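Local coordinates for putative cell adhesion protein (PDB 3LIU), which probably serves as a fimbrial subunit of the FimA/Mfa1 family, assembling into pili through which the bacterium is thought to adhere, at residues 284-288 against 352-356; 340-344 against 386-390. All coordinates share one frame; numbering follows the deposited sequence.

Interaction 1 of 2, residues 284-288 against 352-356; sequences VYENT and FYVQR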
ATOM      1  N   VAL A 284       3.753   0.230   0.354  1.00 12.76           N
ATOM      2  CA  VAL A 284       3.569  -0.790   1.375  1.00 12.53           C
ATOM      3  C   VAL A 284       2.140  -1.286   1.230  1.00 10.79           C
ATOM      4  O   VAL A 284       1.300  -0.602   0.610  1.00 12.75           O
ATOM      5  CB  VAL A 284       3.803  -0.226   2.842  1.00 11.47           C
ATOM      6  CG1 VAL A 284       5.211   0.245   3.045  1.00 11.60           C
ATOM      7  CG2 VAL A 284       2.835   0.905   3.165  1.00 10.96           C
ATOM      8  N   TYR A 285       1.847  -2.452   1.796  1.00 13.31           N
ATOM      9  CA  TYR A 285       0.461  -2.934   1.858  1.00 12.21           C
ATOM     10  C   TYR A 285      -0.181  -2.444   3.173  1.00 11.72           C
ATOM     11  O   TYR A 285       0.494  -1.868   4.062  1.00 10.67           O
ATOM     12  CB  TYR A 285       0.375  -4.473   1.735  1.00 12.82           C
ATOM     13  CG  TYR A 285       0.734  -5.082   0.376  1.00 10.24           C
ATOM     14  CD1 TYR A 285       0.348  -4.482  -0.815  1.00 10.66           C
ATOM     15  CD2 TYR A 285       1.416  -6.292   0.297  1.00  9.54           C
ATOM     16  CE1 TYR A 285       0.642  -5.033  -2.033  1.00 11.50           C
ATOM     17  CE2 TYR A 285       1.714  -6.876  -0.963  1.00 10.64           C
ATOM     18  CZ  TYR A 285       1.339  -6.241  -2.096  1.00  7.57           C
ATOM     19  OH  TYR A 285       1.635  -6.726  -3.343  1.00  7.21           O
ATOM     20  N   GLU A 286      -1.470  -2.730   3.322  1.00 12.14           N
ATOM     21  CA  GLU A 286      -2.180  -2.327   4.531  1.00 11.43           C
ATOM     22  C   GLU A 286      -1.597  -2.988   5.755  1.00  9.16           C
ATOM     23  O   GLU A 286      -1.187  -4.154   5.735  1.00 10.17           O
ATOM     24  CB  GLU A 286      -3.679  -2.654   4.465  1.00  9.09           C
ATOM     25  CG  GLU A 286      -4.422  -1.945   3.339  1.00 16.11           C
ATOM     26  CD  GLU A 286      -5.938  -1.948   3.516  1.00 16.23           C
ATOM     27  OE1 GLU A 286      -6.485  -3.005   3.907  1.00 14.43           O
ATOM     28  OE2 GLU A 286      -6.577  -0.908   3.186  1.00 12.31           O
ATOM     29  N   ASN A 287      -1.541  -2.200   6.813  1.00  9.91           N
ATOM     30  CA  ASN A 287      -1.238  -2.658   8.142  1.00 10.60           C
ATOM     31  C   ASN A 287      -1.915  -1.737   9.175  1.00 10.24           C
ATOM     32  O   ASN A 287      -1.533  -0.567   9.339  1.00 12.15           O
ATOM     33  CB  ASN A 287       0.260  -2.679   8.376  1.00 11.98           C
ATOM     34  CG  ASN A 287       0.620  -3.255   9.744  1.00 11.10           C
ATOM     35  OD1 ASN A 287      -0.265  -3.664  10.482  1.00 13.58           O
ATOM     36  ND2 ASN A 287       1.907  -3.235  10.103  1.00  9.41           N
ATOM     37  N   THR A 288      -2.962  -2.245   9.783  1.00  8.42           N
ATOM     38  CA  THR A 288      -3.656  -1.570  10.873  1.00 12.01           C
ATOM     39  C   THR A 288      -3.539  -2.367  12.133  1.00 14.07           C
ATOM     40  O   THR A 288      -3.664  -1.824  13.220  1.00 14.53           O
ATOM     41  CB  THR A 288      -5.157  -1.335  10.568  1.00 12.91           C
ATOM     42  OG1 THR A 288      -5.848  -2.587  10.527  1.00 11.39           O
ATOM     43  CG2 THR A 288      -5.293  -0.612   9.221  1.00 11.32           C
ATOM     44  N   PHE A 352      -5.602   5.335  12.622  1.00 12.05           N
ATOM     45  CA  PHE A 352      -5.852   5.139  11.194  1.00 13.09           C
ATOM     46  C   PHE A 352      -4.838   4.127  10.618  1.00 11.56           C
ATOM     47  O   PHE A 352      -5.175   3.294   9.762  1.00 11.46           O
ATOM     48  CB  PHE A 352      -5.701   6.491  10.477  1.00 13.20           C
ATOM     49  CG  PHE A 352      -6.318   6.533   9.133  1.00 16.74           C
ATOM     50  CD1 PHE A 352      -7.693   6.763   8.992  1.00 12.89           C
ATOM     51  CD2 PHE A 352      -5.536   6.370   8.001  1.00 12.30           C
ATOM     52  CE1 PHE A 352      -8.270   6.788   7.728  1.00 17.82           C
ATOM     53  CE2 PHE A 352      -6.082   6.409   6.745  1.00 16.13           C
ATOM     54  CZ  PHE A 352      -7.456   6.616   6.592  1.00 13.25           C
ATOM     55  N   TYR A 353      -3.580   4.264  11.037  1.00 11.35           N
ATOM     56  CA  TYR A 353      -2.500   3.419  10.544  1.00 12.75           C
ATOM     57  C   TYR A 353      -2.443   3.418   8.995  1.00 11.25           C
ATOM     58  O   TYR A 353      -2.664   4.461   8.372  1.00  7.71           O
ATOM     59  CB  TYR A 353      -2.570   2.014  11.215  1.00 12.59           C
ATOM     60  CG  TYR A 353      -2.391   2.109  12.721  1.00 14.14           C
ATOM     61  CD1 TYR A 353      -1.218   2.622  13.253  1.00  9.63           C
ATOM     62  CD2 TYR A 353      -3.387   1.708  13.605  1.00 17.93           C
ATOM     63  CE1 TYR A 353      -1.036   2.731  14.616  1.00  7.14           C
ATOM     64  CE2 TYR A 353      -3.208   1.819  14.981  1.00 13.08           C
ATOM     65  CZ  TYR A 353      -2.023   2.335  15.465  1.00 14.65           C
ATOM     66  OH  TYR A 353      -1.795   2.468  16.804  1.00 15.46           O
ATOM     67  N   VAL A 354      -2.142   2.283   8.386  1.00 12.69           N
ATOM     68  CA  VAL A 354      -1.809   2.231   6.971  1.00 11.65           C
ATOM     69  C   VAL A 354      -2.887   1.523   6.171  1.00 11.04           C
ATOM     70  O   VAL A 354      -3.069   0.316   6.285  1.00 10.30           O
ATOM     71  CB  VAL A 354      -0.423   1.553   6.735  1.00 13.40           C
ATOM     72  CG1 VAL A 354      -0.063   1.524   5.252  1.00 10.06           C
ATOM     73  CG2 VAL A 354       0.665   2.254   7.568  1.00  9.39           C
ATOM     74  N   GLN A 355      -3.590   2.302   5.340  1.00 10.44           N
ATOM     75  CA  GLN A 355      -4.694   1.796   4.560  1.00 13.32           C
ATOM     76  C   GLN A 355      -4.420   2.102   3.097  1.00 14.34           C
ATOM     77  O   GLN A 355      -3.692   3.043   2.777  1.00 12.56           O
ATOM     78  CB  GLN A 355      -6.006   2.411   5.000  1.00 10.87           C
ATOM     79  CG  GLN A 355      -6.330   2.172   6.446  1.00 15.70           C
ATOM     80  CD  GLN A 355      -7.675   2.816   6.837  1.00 20.32           C
ATOM     81  OE1 GLN A 355      -8.574   2.879   6.030  1.00 21.89           O
ATOM     82  NE2 GLN A 355      -7.790   3.295   8.060  1.00 11.59           N
ATOM     83  N   ARG A 356      -5.040   1.306   2.238  1.00 12.38           N
ATOM     84  CA  ARG A 356      -4.737   1.290   0.804  1.00 13.59           C
ATOM     85  C   ARG A 356      -5.119   2.617   0.107  1.00 11.89           C
ATOM     86  O   ARG A 356      -6.085   3.272   0.477  1.00 14.12           O
ATOM     87  CB  ARG A 356      -5.494   0.140   0.149  1.00 13.46           C
ATOM     88  CG  ARG A 356      -7.035   0.396   0.106  1.00 15.53           C
ATOM     89  CD  ARG A 356      -7.857  -0.848  -0.228  1.00 19.00           C
ATOM     90  NE  ARG A 356      -7.740  -1.172  -1.619  1.00 15.64           N
ATOM     91  CZ  ARG A 356      -8.620  -1.899  -2.325  1.00 13.21           C
ATOM     92  NH1 ARG A 356      -9.691  -2.438  -1.771  1.00 14.76           N
ATOM     93  NH2 ARG A 356      -8.395  -2.097  -3.626  1.00 15.88           N
TER

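Interaction 2 of 2, residues 340-344 against 386-390; sequences EVTID and SVKVE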
ATOM      1  N   GLU A 340      -1.825   8.877  14.600  1.00 16.91           N
ATOM      2  CA  GLU A 340      -2.679  10.060  14.512  1.00 19.13           C
ATOM      3  C   GLU A 340      -2.422  10.700  13.126  1.00 17.57           C
ATOM      4  O   GLU A 340      -1.248  10.904  12.713  1.00 19.64           O
ATOM      5  CB  GLU A 340      -2.354  11.033  15.661  1.00 21.10           C
ATOM      6  CG  GLU A 340      -3.229  12.307  15.715  1.00 28.01           C
ATOM      7  CD  GLU A 340      -4.660  12.040  16.189  1.00 32.87           C
ATOM      8  OE1 GLU A 340      -4.884  10.998  16.809  1.00 25.03           O
ATOM      9  OE2 GLU A 340      -5.553  12.878  15.960  1.00 30.64           O
ATOM     10  N   VAL A 341      -3.499  10.998  12.415  1.00  9.81           N
ATOM     11  CA  VAL A 341      -3.427  11.625  11.104  1.00 12.58           C
ATOM     12  C   VAL A 341      -4.342  12.861  11.031  1.00 13.53           C
ATOM     13  O   VAL A 341      -5.339  12.979  11.766  1.00 14.80           O
ATOM     14  CB  VAL A 341      -3.769  10.643   9.971  1.00 10.39           C
ATOM     15  CG1 VAL A 341      -2.829   9.426  10.058  1.00 10.24           C
ATOM     16  CG2 VAL A 341      -5.278  10.191  10.018  1.00 14.38           C
ATOM     17  N   THR A 342      -3.954  13.778  10.155  1.00 13.01           N
ATOM     18  CA  THR A 342      -4.778  14.858   9.655  1.00 14.60           C
ATOM     19  C   THR A 342      -5.294  14.374   8.328  1.00 14.39           C
ATOM     20  O   THR A 342      -4.518  13.895   7.493  1.00 15.33           O
ATOM     21  CB  THR A 342      -3.925  16.161   9.539  1.00 15.91           C
ATOM     22  OG1 THR A 342      -3.669  16.624  10.857  1.00 18.21           O
ATOM     23  CG2 THR A 342      -4.646  17.317   8.779  1.00 17.80           C
ATOM     24  N   ILE A 343      -6.604  14.417   8.164  1.00 15.92           N
ATOM     25  CA  ILE A 343      -7.280  13.871   6.976  1.00 21.47           C
ATOM     26  C   ILE A 343      -8.348  14.892   6.566  1.00 22.33           C
ATOM     27  O   ILE A 343      -8.707  15.746   7.375  1.00 21.90           O
ATOM     28  CB  ILE A 343      -7.821  12.409   7.253  1.00 20.53           C
ATOM     29  CG1 ILE A 343      -8.191  11.691   5.955  1.00 27.08           C
ATOM     30  CG2 ILE A 343      -9.004  12.407   8.226  1.00 23.98           C
ATOM     31  CD1 ILE A 343      -8.243  10.151   6.075  1.00 22.42           C
ATOM     32  N   ASP A 344      -8.764  14.844   5.299  1.00 29.12           N
ATOM     33  CA  ASP A 344      -9.709  15.789   4.671  1.00 33.30           C
ATOM     34  C   ASP A 344      -9.370  17.224   4.968  1.00 34.15           C
ATOM     35  O   ASP A 344     -10.237  17.998   5.347  1.00 36.22           O
ATOM     36  CB  ASP A 344     -11.159  15.533   5.110  1.00 36.58           C
ATOM     37  CG  ASP A 344     -11.639  14.141   4.751  1.00 46.23           C
ATOM     38  OD1 ASP A 344     -11.225  13.605   3.694  1.00 58.66           O
ATOM     39  OD2 ASP A 344     -12.446  13.577   5.524  1.00 59.35           O
ATOM     40  N   SER A 386       3.789  15.046  12.432  1.00 18.94           N
ATOM     41  CA  SER A 386       2.555  15.438  11.840  1.00 19.86           C
ATOM     42  C   SER A 386       2.429  14.651  10.528  1.00 20.29           C
ATOM     43  O   SER A 386       3.284  14.786   9.626  1.00 18.41           O
ATOM     44  CB  SER A 386       2.648  16.920  11.523  1.00 20.28           C
ATOM     45  OG  SER A 386       1.526  17.353  10.804  1.00 23.50           O
ATOM     46  N   VAL A 387       1.356  13.863  10.431  1.00 17.81           N
ATOM     47  CA  VAL A 387       1.095  12.989   9.301  1.00 16.22           C
ATOM     48  C   VAL A 387      -0.192  13.445   8.597  1.00 17.09           C
ATOM     49  O   VAL A 387      -1.272  13.398   9.179  1.00 14.54           O
ATOM     50  CB  VAL A 387       1.023  11.524   9.775  1.00 16.41           C
ATOM     51  CG1 VAL A 387       0.867  10.539   8.641  1.00 15.56           C
ATOM     52  CG2 VAL A 387       2.302  11.178  10.606  1.00 22.03           C
ATOM     53  N   LYS A 388      -0.059  13.905   7.349  1.00 16.07           N
ATOM     54  CA  LYS A 388      -1.200  14.207   6.494  1.00 15.53           C
ATOM     55  C   LYS A 388      -1.488  13.016   5.657  1.00 15.69           C
ATOM     56  O   LYS A 388      -0.575  12.449   5.036  1.00 13.09           O
ATOM     57  CB  LYS A 388      -0.916  15.327   5.523  1.00 18.55           C
ATOM     58  CG  LYS A 388      -0.731  16.671   6.142  1.00 27.35           C
ATOM     59  CD  LYS A 388      -0.515  17.695   5.032  1.00 32.11           C
ATOM     60  CE  LYS A 388      -0.160  19.082   5.573  1.00 40.71           C
ATOM     61  NZ  LYS A 388       0.186  19.978   4.429  1.00 43.45           N
ATOM     62  N   VAL A 389      -2.759  12.658   5.617  1.00 15.13           N
ATOM     63  CA  VAL A 389      -3.257  11.645   4.734  1.00 17.78           C
ATOM     64  C   VAL A 389      -4.148  12.290   3.669  1.00 18.99           C
ATOM     65  O   VAL A 389      -5.062  13.049   3.993  1.00 17.44           O
ATOM     66  CB  VAL A 389      -4.067  10.572   5.498  1.00 17.08           C
ATOM     67  CG1 VAL A 389      -4.713   9.613   4.511  1.00 16.46           C
ATOM     68  CG2 VAL A 389      -3.153   9.813   6.441  1.00 17.44           C
ATOM     69  N   GLU A 390      -3.851  11.948   2.416  1.00 21.17           N
ATOM     70  CA  GLU A 390      -4.524  12.424   1.215  1.00 24.04           C
ATOM     71  C   GLU A 390      -4.941  11.206   0.409  1.00 24.33           C
ATOM     72  O   GLU A 390      -4.122  10.292   0.244  1.00 18.83           O
ATOM     73  CB  GLU A 390      -3.533  13.203   0.332  1.00 27.16           C
ATOM     74  CG  GLU A 390      -2.532  14.110   1.060  1.00 35.18           C
ATOM     75  CD  GLU A 390      -3.063  15.505   1.348  1.00 49.70           C
ATOM     76  OE1 GLU A 390      -4.218  15.822   0.964  1.00 47.61           O
ATOM     77  OE2 GLU A 390      -2.307  16.294   1.966  1.00 61.60           O
TER
HETATM   78  O   HOH W   1      -0.787  13.661  12.719  1.00 27.12           O
HETATM   79  O   HOH W   2      -7.556  13.387   3.006  1.00 24.71           O

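Interaction 1 of 2, residues 284-288 against 352-356
E286 reaches across to the backbone of R356 while its neighbour N287 pairs with V354. Followed outward, the E286 side chain meets the other segment from CB to OE2. CB rests 3.5 Å from V354 O, and CG, anti to the carbonyl carbon of its own residue (chi1 -62°), starts an extended chain that passes R356 N and Q355 CA. CD lies close to R356 N and CB. At the end, OE2 accepts the amide of R356 N at 2.9 Å on its anti lone pair, with an N-H...O angle of 160°, and lies against CB, CG and CD of the arginine. The other oxygen, OE1, takes the amide of I223 in another loop, so this buried carboxylate accepts from two backbone amides. The guanidinium turns away from this carboxylate, its plane nearly perpendicular to it, toward the carbonyl of G221, bonded by NH1, and a salt bridge from NH2 to D174. An alanine in place of E286 would probably leave the amides of R356 and I223 without their acceptor and open a gap beside the arginine's aliphatic chain.

Next to it, N287 N donates to V354 O (3.0 Å) and V354 N returns a bond to N287 O (3.1 Å), the latter donor lying well above the carbonyl plane. On V354, CG1 comes within 3.6 Å of V284 CG2, the two valines crossing at about a right angle. The extended Q355 side chain brings NE2 over the centre of one face of the F352 ring, where it donates to F352 O.

The reciprocal pair is a single antiparallel bridge of the hydrogen-bonded kind, joining the loop that follows strand 282-284 to the one that leads into strand 358-366 in the interior of this fimbrillin-family protein.

Interaction 2 of 2, residues 340-344 against 386-390
With chi1 at 173°, V389 swings CG1 opposite its own amide nitrogen and leaves CG2 beside it, CG1 facing I343 and CG2 facing V341 across the contact. In V341 a chi1 of -56° sets CG1 beside its own N and turns it to V389 CG2 at 3.7 Å, the two side chains meeting at a slant. The same CG1 touches V387 CG1 more loosely, at 4.1 Å. I343 and V389 instead lie side by side and point the same way, with I343 CD1 3.9 Å from V389 CG1. These four aliphatic residues form a buried apolar patch, which F352 and Y360 extend: F352 packs on V341, I343 and V389, while Y360 of strand 358-366 lies against V387 and V389.

Between the backbones, T342 uses both its amide and its carbonyl. Its N donates to V387 O at 2.9 Å and its O accepts from V389 N at the same distance, each with an N-H...O angle close to 175° and the donor nearly along the C=O axis. Strands 340-343 and 383-391 run in the same general sense, at 46° to one another, and T342 with K388 is their single bridge; the short 340-343/347-350 hairpin is thereby fastened to the edge of strand 383-391, whose other neighbour is strand 358-366.

On both sides of the bridge a water carries the connection on. One donates to E340 O and accepts from V387 N, and the other accepts from D344 N and donates to V389 O (2.7 Å), filling in where the splayed strands no longer bond directly. The T342 hydroxyl takes its partner outside the pairing, OG1 being hydrogen-bonded to K348 NZ of the hairpin's second strand.

Interaction 1 is a buried contact near the middle of the chain, whereas interaction 2 lies about 16 Å from the chain centre, with one buried aliphatic side and exposed residues on the other. The centres of the two contacts are about 13 Å apart, and F352, the first residue of 352-356, carries the packing from one to the other. Segments 352-356 and 386-390 both belong with strand 358-366, the first leading into it and the second pairing with it. Both contacts use a pair of backbone bonds, but 284-288/352-356 adds a buried carboxylate on the amide of R356, and 340-344/386-390 adds bridging waters and valine and isoleucine packing.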